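Local coordinates for protein macrolide 2'-phosphotransferase MphH (Brachybacterium faecium, PDB 5UXD) that probably inactivates macrolide antibiotics by phosphorylating their 2'-hydroxyl, and binds azithromycin, at residues R163-F168 with G275-L279; V153-R158 with L182-W188; F168-L174 with A290-P296. One frame throughout, in Å; residues are numbered along the deposited sequence. Where two conformers were deposited one is given.

Contact 1: R163-F168 with G275-L279. With ZIT (azithromycin), chain C.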
loop_
_atom_site.group_PDB
_atom_site.type_symbol
_atom_site.label_atom_id
_atom_site.label_comp_id
_atom_site.label_asym_id
_atom_site.label_seq_id
_atom_site.Cartn_x
_atom_site.Cartn_y
_atom_site.Cartn_z
ATOM N N ARG A 163 -16.630 -10.755 13.529
ATOM C CA ARG A 163 -17.314 -9.470 13.499
ATOM C C ARG A 163 -18.068 -9.276 12.191
ATOM O O ARG A 163 -19.228 -8.848 12.202
ATOM C CB ARG A 163 -16.311 -8.343 13.728
ATOM C CG ARG A 163 -15.852 -8.260 15.164
ATOM C CD ARG A 163 -14.829 -7.165 15.380
ATOM N NE ARG A 163 -14.608 -6.952 16.808
ATOM C CZ ARG A 163 -13.649 -6.184 17.311
ATOM N NH1 ARG A 163 -12.810 -5.551 16.500
ATOM N NH2 ARG A 163 -13.528 -6.052 18.629
ATOM N N VAL A 164 -17.435 -9.600 11.058
ATOM C CA VAL A 164 -18.101 -9.452 9.765
ATOM C C VAL A 164 -19.277 -10.409 9.678
ATOM O O VAL A 164 -20.380 -10.023 9.283
ATOM C CB VAL A 164 -17.099 -9.665 8.611
ATOM C CG1 VAL A 164 -17.822 -9.688 7.245
ATOM C CG2 VAL A 164 -16.037 -8.579 8.617
ATOM N N GLY A 165 -19.079 -11.655 10.111
ATOM C CA GLY A 165 -20.167 -12.623 10.108
ATOM C C GLY A 165 -21.361 -12.209 10.948
ATOM O O GLY A 165 -22.488 -12.633 10.681
ATOM N N ALA A 166 -21.140 -11.377 11.967
ATOM C CA ALA A 166 -22.242 -10.910 12.798
ATOM C C ALA A 166 -23.052 -9.804 12.135
ATOM O O ALA A 166 -24.222 -9.619 12.483
ATOM C CB ALA A 166 -21.719 -10.416 14.148
ATOM N N GLU A 167 -22.461 -9.063 11.198
ATOM C CA GLU A 167 -23.160 -7.971 10.540
ATOM C C GLU A 167 -23.576 -8.274 9.109
ATOM O O GLU A 167 -24.454 -7.581 8.587
ATOM C CB GLU A 167 -22.288 -6.708 10.544
ATOM C CG GLU A 167 -22.038 -6.145 11.926
ATOM C CD GLU A 167 -23.205 -5.316 12.408
ATOM O OE1 GLU A 167 -23.910 -4.744 11.545
ATOM O OE2 GLU A 167 -23.414 -5.231 13.635
ATOM N N PHE A 168 -22.990 -9.292 8.477
ATOM C CA PHE A 168 -23.247 -9.618 7.081
ATOM C C PHE A 168 -23.560 -11.098 6.927
ATOM O O PHE A 168 -23.029 -11.938 7.655
ATOM C CB PHE A 168 -22.040 -9.328 6.179
ATOM C CG PHE A 168 -21.675 -7.883 6.065
ATOM C CD1 PHE A 168 -20.835 -7.297 6.998
ATOM C CD2 PHE A 168 -22.129 -7.119 5.002
ATOM C CE1 PHE A 168 -20.474 -5.978 6.896
ATOM C CE2 PHE A 168 -21.768 -5.791 4.889
ATOM C CZ PHE A 168 -20.941 -5.217 5.836
ATOM N N GLY A 275 -15.951 -5.875 4.313
ATOM C CA GLY A 275 -16.906 -5.816 5.409
ATOM C C GLY A 275 -16.419 -4.922 6.530
ATOM O O GLY A 275 -17.173 -4.097 7.057
ATOM N N LEU A 276 -15.139 -5.064 6.894
ATOM C CA LEU A 276 -14.542 -4.224 7.929
ATOM C C LEU A 276 -14.614 -2.754 7.554
ATOM O O LEU A 276 -14.950 -1.909 8.392
ATOM C CB LEU A 276 -13.085 -4.627 8.161
ATOM C CG LEU A 276 -12.850 -5.978 8.843
ATOM C CD1 LEU A 276 -11.364 -6.301 8.896
ATOM C CD2 LEU A 276 -13.454 -6.024 10.234
ATOM N N TYR A 277 -14.265 -2.430 6.306
ATOM C CA TYR A 277 -14.320 -1.044 5.846
ATOM C C TYR A 277 -15.732 -0.492 5.963
ATOM O O TYR A 277 -15.941 0.608 6.490
ATOM C CB TYR A 277 -13.809 -0.960 4.406
ATOM C CG TYR A 277 -13.734 0.447 3.837
ATOM C CD1 TYR A 277 -14.465 0.808 2.709
ATOM C CD2 TYR A 277 -12.954 1.420 4.445
ATOM C CE1 TYR A 277 -14.402 2.096 2.192
ATOM C CE2 TYR A 277 -12.890 2.712 3.938
ATOM C CZ TYR A 277 -13.616 3.040 2.812
ATOM O OH TYR A 277 -13.554 4.317 2.309
ATOM N N ALA A 278 -16.724 -1.262 5.508
ATOM C CA ALA A 278 -18.112 -0.815 5.596
ATOM C C ALA A 278 -18.517 -0.528 7.037
ATOM O O ALA A 278 -19.182 0.479 7.311
ATOM C CB ALA A 278 -19.039 -1.861 4.971
ATOM N N LEU A 279 -18.138 -1.406 7.974
ATOM C CA LEU A 279 -18.466 -1.181 9.378
ATOM C C LEU A 279 -17.750 0.047 9.930
ATOM O O LEU A 279 -18.267 0.716 10.838
ATOM C CB LEU A 279 -18.111 -2.423 10.203
ATOM C CG LEU A 279 -19.038 -3.615 9.989
ATOM C CD1 LEU A 279 -18.461 -4.864 10.622
ATOM C CD2 LEU A 279 -20.424 -3.299 10.544
HETATM C C1 ZIT C . -6.608 -4.855 -5.031
HETATM C C2 ZIT C . -6.495 -3.993 -3.728
HETATM C C3 ZIT C . -7.911 -3.812 -3.239
HETATM C C4 ZIT C . -8.356 -2.435 -3.795
HETATM C C5 ZIT C . -9.785 -2.064 -3.358
HETATM C C6 ZIT C . -10.690 -2.159 -4.556
HETATM C C7 ZIT C . -10.599 -0.881 -5.421
HETATM C C8 ZIT C . -11.556 -1.016 -6.651
HETATM C C9 ZIT C . -10.750 -1.255 -7.959
HETATM N N10 ZIT C . -10.365 -2.757 -8.094
HETATM C C11 ZIT C . -9.124 -2.988 -8.812
HETATM C C12 ZIT C . -8.371 -4.157 -8.158
HETATM C C13 ZIT C . -6.898 -4.315 -8.550
HETATM C C14 ZIT C . -6.187 -5.126 -7.467
HETATM C C15 ZIT C . -4.832 -5.574 -7.978
HETATM C C16 ZIT C . -3.998 -6.203 -6.817
HETATM C C17 ZIT C . -5.524 -4.617 -2.773
HETATM C C18 ZIT C . -7.342 -1.396 -3.388
HETATM C C19 ZIT C . -12.129 -2.379 -4.074
HETATM C C20 ZIT C . -12.368 0.183 -6.769
HETATM C C21 ZIT C . -11.501 -3.511 -8.645
HETATM C C22 ZIT C . -9.382 -3.256 -10.282
HETATM C C23 ZIT C . -6.188 -2.960 -8.692
HETATM O O1 ZIT C . -7.216 -5.909 -5.011
HETATM O O6 ZIT C . -10.319 -3.264 -5.368
HETATM O O12 ZIT C . -9.020 -5.377 -8.426
HETATM O O13 ZIT C . -6.820 -5.028 -9.801
HETATM O O14 ZIT C . -5.972 -4.320 -6.293
HETATM C C1A ZIT C . -10.029 -0.634 -1.449
HETATM C C2A ZIT C . -9.808 0.780 -0.955
HETATM C C3A ZIT C . -9.872 0.802 0.530
HETATM C C4A ZIT C . -11.147 0.233 1.005
HETATM C C5A ZIT C . -11.526 -1.099 0.344
HETATM C C6A ZIT C . -12.921 -1.477 0.626
HETATM C C7A ZIT C . -10.787 3.045 0.606
HETATM C C8A ZIT C . -9.551 2.260 2.475
HETATM O O1A ZIT C . -9.822 -0.739 -2.833
HETATM O O2A ZIT C . -8.548 1.294 -1.396
HETATM N N3A ZIT C . -9.689 2.208 1.012
HETATM O O5A ZIT C . -11.387 -1.079 -1.118
HETATM C C1B ZIT C . -8.415 -5.224 -1.354
HETATM C C2B ZIT C . -7.817 -5.475 0.006
HETATM C C3B ZIT C . -8.559 -4.807 1.107
HETATM C C4B ZIT C . -10.003 -5.136 1.041
HETATM C C5B ZIT C . -10.569 -4.755 -0.299
HETATM C C6B ZIT C . -12.033 -5.077 -0.281
HETATM C C7B ZIT C . -7.949 -5.283 2.483
HETATM C C8B ZIT C . -7.339 -2.763 1.568
HETATM O O1B ZIT C . -8.067 -3.919 -1.798
HETATM O O3B ZIT C . -8.456 -3.375 0.967
HETATM O O4B ZIT C . -10.718 -4.329 2.003
HETATM O O5B ZIT C . -9.895 -5.430 -1.425
#
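L279, on helix 270-281, reaches the last turn of helix 150-167 and packs on E167 and F168 in the helical C-terminal lobe of this protein-kinase-like phosphotransferase fold. The two short helical segments cross at 68°, their axes 9.9 Å apart at closest approach. From CB, which is directed at the other helix, the L279 chain turns so that CG lies beside the backbone N (chi1 -72°). This sets CG at the edge of the F168 ring, near its plane and 4.1 Å from CE1. The two methyls beyond it go to E167: CD1 lies 4.0 Å from E167 CG, while CD2 comes to 3.6 Å from that same carbon and also lies against E167 CB. E167 CB and CG carry most of this packing, with CD and OE1 also close to L279 CD2; the chain bends at chi2 (-81°), and OE1 forms a salt bridge with R287 of helix 284-294. F168 continues the seam, with CZ 4.0 Å from A278 CB at the ring edge and CE1 near G275 O. R287 also makes a cation-pi contact with this ring, linking the same helix to both residues. Deeper in, G275 brings the backbones together, its CA 5.8 Å from that of V164, and V164 CG2 meets L276 CD2 with the two side chains roughly at right angles. Y277, which takes no part in this packing, joins the azithromycin pocket through its ring: the sugar carbon C4A of the ligand sits 3.7 Å above the ring plane, over its centre.

Contact 2: V153-R158 with L182-W188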
loop_
_atom_site.group_PDB
_atom_site.type_symbol
_atom_site.label_atom_id
_atom_site.label_comp_id
_atom_site.label_asym_id
_atom_site.label_seq_id
_atom_site.Cartn_x
_atom_site.Cartn_y
_atom_site.Cartn_z
ATOM N N VAL A 153 -1.671 -11.496 14.802
ATOM C CA VAL A 153 -1.997 -11.572 13.377
ATOM C C VAL A 153 -3.104 -12.592 13.139
ATOM O O VAL A 153 -4.110 -12.302 12.483
ATOM C CB VAL A 153 -0.745 -11.907 12.542
ATOM C CG1 VAL A 153 -1.146 -12.226 11.108
ATOM C CG2 VAL A 153 0.291 -10.758 12.555
ATOM N N ARG A 154 -2.962 -13.807 13.685
ATOM C CA ARG A 154 -3.967 -14.843 13.467
ATOM C C ARG A 154 -5.259 -14.525 14.208
ATOM O O ARG A 154 -6.362 -14.735 13.682
ATOM C CB ARG A 154 -3.399 -16.187 13.920
ATOM C CG ARG A 154 -4.155 -17.400 13.443
ATOM C CD ARG A 154 -3.255 -18.614 13.557
ATOM N NE ARG A 154 -3.929 -19.834 13.146
ATOM C CZ ARG A 154 -3.360 -21.034 13.170
ATOM N NH1 ARG A 154 -2.106 -21.167 13.596
ATOM N NH2 ARG A 154 -4.045 -22.100 12.780
ATOM N N GLY A 155 -5.140 -14.012 15.432
ATOM C CA GLY A 155 -6.329 -13.693 16.202
ATOM C C GLY A 155 -7.152 -12.580 15.587
ATOM O O GLY A 155 -8.384 -12.572 15.705
ATOM N N ALA A 156 -6.486 -11.616 14.946
ATOM C CA ALA A 156 -7.199 -10.534 14.280
ATOM C C ALA A 156 -8.041 -11.066 13.129
ATOM O O ALA A 156 -9.201 -10.672 12.961
ATOM C CB ALA A 156 -6.215 -9.484 13.769
ATOM N N TRP A 157 -7.486 -11.984 12.338
ATOM C CA TRP A 157 -8.286 -12.565 11.267
ATOM C C TRP A 157 -9.455 -13.372 11.823
ATOM O O TRP A 157 -10.550 -13.360 11.254
ATOM C CB TRP A 157 -7.401 -13.430 10.375
ATOM C CG TRP A 157 -6.610 -12.654 9.377
ATOM C CD1 TRP A 157 -5.268 -12.367 9.429
ATOM C CD2 TRP A 157 -7.093 -12.092 8.152
ATOM N NE1 TRP A 157 -4.901 -11.642 8.322
ATOM C CE2 TRP A 157 -5.997 -11.472 7.516
ATOM C CE3 TRP A 157 -8.345 -12.047 7.536
ATOM C CZ2 TRP A 157 -6.119 -10.809 6.292
ATOM C CZ3 TRP A 157 -8.466 -11.387 6.319
ATOM C CH2 TRP A 157 -7.361 -10.782 5.711
ATOM N N ARG A 158 -9.247 -14.089 12.936
ATOM C CA ARG A 158 -10.353 -14.831 13.538
ATOM C C ARG A 158 -11.435 -13.886 14.047
ATOM O O ARG A 158 -12.633 -14.121 13.832
ATOM C CB ARG A 158 -9.838 -15.725 14.673
ATOM C CG ARG A 158 -9.130 -16.965 14.164
ATOM C CD ARG A 158 -8.403 -17.667 15.282
ATOM N NE ARG A 158 -7.985 -19.021 14.918
ATOM C CZ ARG A 158 -6.887 -19.613 15.382
ATOM N NH1 ARG A 158 -6.084 -18.981 16.228
ATOM N NH2 ARG A 158 -6.592 -20.851 15.010
ATOM N N LEU A 182 -7.929 -20.501 8.563
ATOM C CA LEU A 182 -7.571 -20.072 9.908
ATOM C C LEU A 182 -7.168 -21.249 10.782
ATOM O O LEU A 182 -6.398 -21.069 11.732
ATOM C CB LEU A 182 -8.736 -19.311 10.556
ATOM C CG LEU A 182 -9.127 -17.994 9.862
ATOM C CD1 LEU A 182 -10.530 -17.561 10.255
ATOM C CD2 LEU A 182 -8.121 -16.906 10.208
ATOM N N ALA A 183 -7.637 -22.452 10.459
ATOM C CA ALA A 183 -7.286 -23.635 11.240
ATOM C C ALA A 183 -5.980 -24.297 10.806
ATOM O O ALA A 183 -5.433 -25.109 11.564
ATOM C CB ALA A 183 -8.429 -24.658 11.166
ATOM N N ASP A 184 -5.461 -23.980 9.619
ATOM C CA ASP A 184 -4.256 -24.642 9.111
ATOM C C ASP A 184 -3.010 -23.964 9.671
ATOM O O ASP A 184 -2.579 -22.905 9.186
ATOM C CB ASP A 184 -4.247 -24.640 7.585
ATOM C CG ASP A 184 -2.964 -25.195 7.015
ATOM O OD1 ASP A 184 -2.302 -26.006 7.705
ATOM O OD2 ASP A 184 -2.619 -24.809 5.876
ATOM N N ASP A 185 -2.416 -24.605 10.683
ATOM C CA ASP A 185 -1.223 -24.067 11.329
ATOM C C ASP A 185 -0.106 -23.806 10.333
ATOM O O ASP A 185 0.719 -22.912 10.550
ATOM C CB ASP A 185 -0.714 -25.042 12.392
ATOM C CG ASP A 185 -1.539 -25.030 13.661
ATOM O OD1 ASP A 185 -2.361 -24.113 13.867
ATOM O OD2 ASP A 185 -1.348 -25.963 14.458
ATOM N N GLY A 186 -0.056 -24.578 9.244
ATOM C CA GLY A 186 1.015 -24.435 8.272
ATOM C C GLY A 186 1.016 -23.127 7.502
ATOM O O GLY A 186 2.060 -22.753 6.957
ATOM N N CYS A 187 -0.114 -22.411 7.454
ATOM C CA CYS A 187 -0.178 -21.152 6.707
ATOM C C CYS A 187 0.453 -19.982 7.447
ATOM O O CYS A 187 0.872 -19.010 6.809
ATOM C CB CYS A 187 -1.634 -20.771 6.407
ATOM S SG CYS A 187 -2.370 -21.585 4.987
ATOM N N TRP A 188 0.509 -20.039 8.768
ATOM C CA TRP A 188 0.571 -18.773 9.483
ATOM C C TRP A 188 1.993 -18.426 9.912
ATOM O O TRP A 188 2.799 -19.314 10.224
ATOM C CB TRP A 188 -0.362 -18.806 10.705
ATOM C CG TRP A 188 -1.759 -18.838 10.225
ATOM C CD1 TRP A 188 -2.497 -19.949 9.904
ATOM C CD2 TRP A 188 -2.572 -17.711 9.915
ATOM N NE1 TRP A 188 -3.734 -19.571 9.435
ATOM C CE2 TRP A 188 -3.803 -18.203 9.431
ATOM C CE3 TRP A 188 -2.387 -16.326 10.016
ATOM C CZ2 TRP A 188 -4.845 -17.355 9.037
ATOM C CZ3 TRP A 188 -3.425 -15.486 9.629
ATOM C CH2 TRP A 188 -4.642 -16.006 9.155
#
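The guanidinium of R154 lies flat on the indole of W188, their planes only 7° apart. The aliphatic part of the R154 side chain shares the same face of W188: CD sits 3.8 Å from the centroid of the five-membered ring in a CH-pi contact, whereas CZ, at 4.1 Å from that centroid, is off-centre for its cation-pi interaction. The R154 chain is extended, with CG anti to the backbone N (chi1 -165°), and this carries the charged end across the indole to the polar atoms beyond. There NE and NH2 grip L182 O side-on, NH2 at 2.8 Å, while NH1 and NH2 both hydrogen-bond end-on to D185 OD1 in a salt bridge, NH2 at 2.8 Å on the anti lone pair. All these acceptors lie close to the guanidinium plane, so stacking and hydrogen bonding together fix its rotation. The contact joins an early part of helix 150-167 to the far end of helix 172-183, the two successive helices forming a helical hairpin, and to the loop after it, where D184 OD1 accepts from G186 N in an Asx turn. W188 also turns an edge to W157 in an offset edge-to-face pair, planes at 60°, with CZ3 3.6 Å from W157 CD1. W188 NE1 is hydrogen-bonded to W181 O. L182 CD2 packs 3.6 Å from W157 CB.

Contact 3: F168-L174 with A290-P296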
loop_
_atom_site.group_PDB
_atom_site.type_symbol
_atom_site.label_atom_id
_atom_site.label_comp_id
_atom_site.label_asym_id
_atom_site.label_seq_id
_atom_site.Cartn_x
_atom_site.Cartn_y
_atom_site.Cartn_z
ATOM N N PHE A 168 -22.990 -9.292 8.477
ATOM C CA PHE A 168 -23.247 -9.618 7.081
ATOM C C PHE A 168 -23.560 -11.098 6.927
ATOM O O PHE A 168 -23.029 -11.938 7.655
ATOM C CB PHE A 168 -22.040 -9.328 6.179
ATOM C CG PHE A 168 -21.675 -7.883 6.065
ATOM C CD1 PHE A 168 -20.835 -7.297 6.998
ATOM C CD2 PHE A 168 -22.129 -7.119 5.002
ATOM C CE1 PHE A 168 -20.474 -5.978 6.896
ATOM C CE2 PHE A 168 -21.768 -5.791 4.889
ATOM C CZ PHE A 168 -20.941 -5.217 5.836
ATOM N N GLU A 169 -24.407 -11.414 5.949
ATOM C CA GLU A 169 -24.554 -12.795 5.516
ATOM C C GLU A 169 -23.322 -13.203 4.718
ATOM O O GLU A 169 -22.900 -12.489 3.802
ATOM C CB GLU A 169 -25.815 -12.956 4.669
ATOM C CG GLU A 169 -26.511 -14.298 4.821
ATOM C CD GLU A 169 -27.066 -14.511 6.211
ATOM O OE1 GLU A 169 -26.635 -15.472 6.882
ATOM O OE2 GLU A 169 -27.930 -13.717 6.634
ATOM N N ILE A 170 -22.723 -14.337 5.075
ATOM C CA ILE A 170 -21.551 -14.848 4.368
ATOM C C ILE A 170 -21.919 -16.188 3.746
ATOM O O ILE A 170 -22.417 -17.083 4.437
ATOM C CB ILE A 170 -20.328 -14.992 5.291
ATOM C CG1 ILE A 170 -19.994 -13.648 5.951
ATOM C CG2 ILE A 170 -19.124 -15.539 4.500
ATOM C CD1 ILE A 170 -18.838 -13.721 6.925
ATOM N N ALA A 171 -21.682 -16.316 2.445
ATOM C CA ALA A 171 -21.963 -17.566 1.755
ATOM C C ALA A 171 -21.218 -18.697 2.448
ATOM O O ALA A 171 -20.033 -18.535 2.773
ATOM C CB ALA A 171 -21.540 -17.474 0.288
ATOM N N PRO A 172 -21.869 -19.828 2.733
ATOM C CA PRO A 172 -21.153 -20.920 3.412
ATOM C C PRO A 172 -19.886 -21.363 2.697
ATOM O O PRO A 172 -18.917 -21.725 3.373
ATOM C CB PRO A 172 -22.203 -22.036 3.464
ATOM C CG PRO A 172 -23.489 -21.288 3.568
ATOM C CD PRO A 172 -23.323 -20.082 2.679
ATOM N N ALA A 173 -19.848 -21.326 1.362
ATOM C CA ALA A 173 -18.637 -21.729 0.649
ATOM C C ALA A 173 -17.451 -20.835 0.997
ATOM O O ALA A 173 -16.318 -21.315 1.105
ATOM C CB ALA A 173 -18.885 -21.729 -0.858
ATOM N N LEU A 174 -17.686 -19.528 1.173
ATOM C CA LEU A 174 -16.606 -18.635 1.596
ATOM C C LEU A 174 -16.279 -18.794 3.072
ATOM O O LEU A 174 -15.104 -18.779 3.454
ATOM C CB LEU A 174 -16.968 -17.184 1.308
ATOM C CG LEU A 174 -17.015 -16.862 -0.174
ATOM C CD1 LEU A 174 -17.544 -15.457 -0.371
ATOM C CD2 LEU A 174 -15.624 -17.033 -0.797
ATOM N N ALA A 290 -19.718 -4.526 0.078
ATOM C CA ALA A 290 -19.164 -5.611 0.885
ATOM C C ALA A 290 -20.116 -6.798 0.942
ATOM O O ALA A 290 -19.686 -7.956 0.857
ATOM C CB ALA A 290 -18.845 -5.115 2.297
ATOM N N ALA A 291 -21.417 -6.530 1.064
ATOM C CA ALA A 291 -22.395 -7.616 1.129
ATOM C C ALA A 291 -22.409 -8.440 -0.155
ATOM O O ALA A 291 -22.554 -9.668 -0.111
ATOM C CB ALA A 291 -23.785 -7.052 1.420
ATOM N N ALA A 292 -22.260 -7.788 -1.314
ATOM C CA ALA A 292 -22.236 -8.541 -2.565
ATOM C C ALA A 292 -21.000 -9.425 -2.676
ATOM O O ALA A 292 -21.071 -10.510 -3.264
ATOM C CB ALA A 292 -22.309 -7.592 -3.758
ATOM N N ALA A 293 -19.865 -8.983 -2.129
ATOM C CA ALA A 293 -18.644 -9.790 -2.151
ATOM C C ALA A 293 -18.696 -10.944 -1.158
ATOM O O ALA A 293 -18.135 -12.011 -1.428
ATOM C CB ALA A 293 -17.422 -8.918 -1.854
ATOM N N LEU A 294 -19.375 -10.754 -0.022
ATOM C CA LEU A 294 -19.466 -11.782 1.009
ATOM C C LEU A 294 -20.526 -12.834 0.714
ATOM O O LEU A 294 -20.459 -13.936 1.267
ATOM C CB LEU A 294 -19.749 -11.123 2.365
ATOM C CG LEU A 294 -18.587 -10.291 2.923
ATOM C CD1 LEU A 294 -19.079 -9.228 3.899
ATOM C CD2 LEU A 294 -17.507 -11.196 3.567
ATOM N N ASN A 295 -21.505 -12.530 -0.137
ATOM C CA ASN A 295 -22.604 -13.448 -0.435
ATOM C C ASN A 295 -22.970 -13.346 -1.911
ATOM O O ASN A 295 -24.048 -12.860 -2.277
ATOM C CB ASN A 295 -23.807 -13.151 0.459
ATOM C CG ASN A 295 -24.930 -14.126 0.254
ATOM O OD1 ASN A 295 -24.700 -15.313 0.033
ATOM N ND2 ASN A 295 -26.161 -13.628 0.306
ATOM N N PRO A 296 -22.091 -13.817 -2.803
ATOM C CA PRO A 296 -22.327 -13.613 -4.232
ATOM C C PRO A 296 -23.568 -14.346 -4.691
ATOM O O PRO A 296 -23.971 -15.361 -4.093
ATOM C CB PRO A 296 -21.056 -14.197 -4.883
ATOM C CG PRO A 296 -20.038 -14.275 -3.777
ATOM C CD PRO A 296 -20.839 -14.548 -2.540
HETATM O O HOH W 1 -23.704 -10.329 2.390
#
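L294, in the last turn of helix 284-294, presses its CD1 methyl over a face of the F168 ring, 4.0 Å from the centroid in a CH-pi contact. The direction lies 27° off the ring normal, and the methyl's nearest ring atom is CG, at 3.6 Å. A291 CB takes a place at the edge of that ring, in its plane, and A290 CB lies near CE2. The backbone of L294 is engaged as well: its O accepts from A171 N at 2.9 Å, with an N-H...O angle of 169° and the donor in the carbonyl plane. I170 CA adds a CA-H...O contact to the same oxygen, at 3.4 Å. N295, the first residue to leave helical geometry, lays its CB 3.5 Å from E169 O. E169 O accepts a hydrogen bond from a water that donates to A291 O as well, so one molecule ties the loop to the helix. Further along, A171 CB and L174 CD1 both meet P296 CD. A171 is the N-cap residue of helix 172-183, and its N-H is spent on a carbonyl of another helix's final turn: the C-terminal end of helix 284-294 docked on the interhelical loop of a helical hairpin, within the helical lobe of this kinase-like fold.

How the contacts relate
Of the helices involved, 150-167 comes first along the chain and supplies one segment each to contacts 2 and 1. Contact 2 closes the shortest loop, bringing 182-188 back after the chain has turned through helix 172-183. Contact 1 spans about a hundred residues to helix 270-281, and contact 3, from the interhelical loop and the start of helix 172-183, slightly more, to the end of helix 284-294. In each pair the segments alternate along the chain, so all three loops cross and none is enclosed by another. Contacts 1 and 3 share F168 and touch directly, V164 CG1 lying 3.6 Å from L294 CD1, joining the pair 150-167 and 172-183 to the pair 270-281 and 284-294. Contact 2 stands apart, its centre about 19 Å from that of contact 1, towards the other end of the first pair.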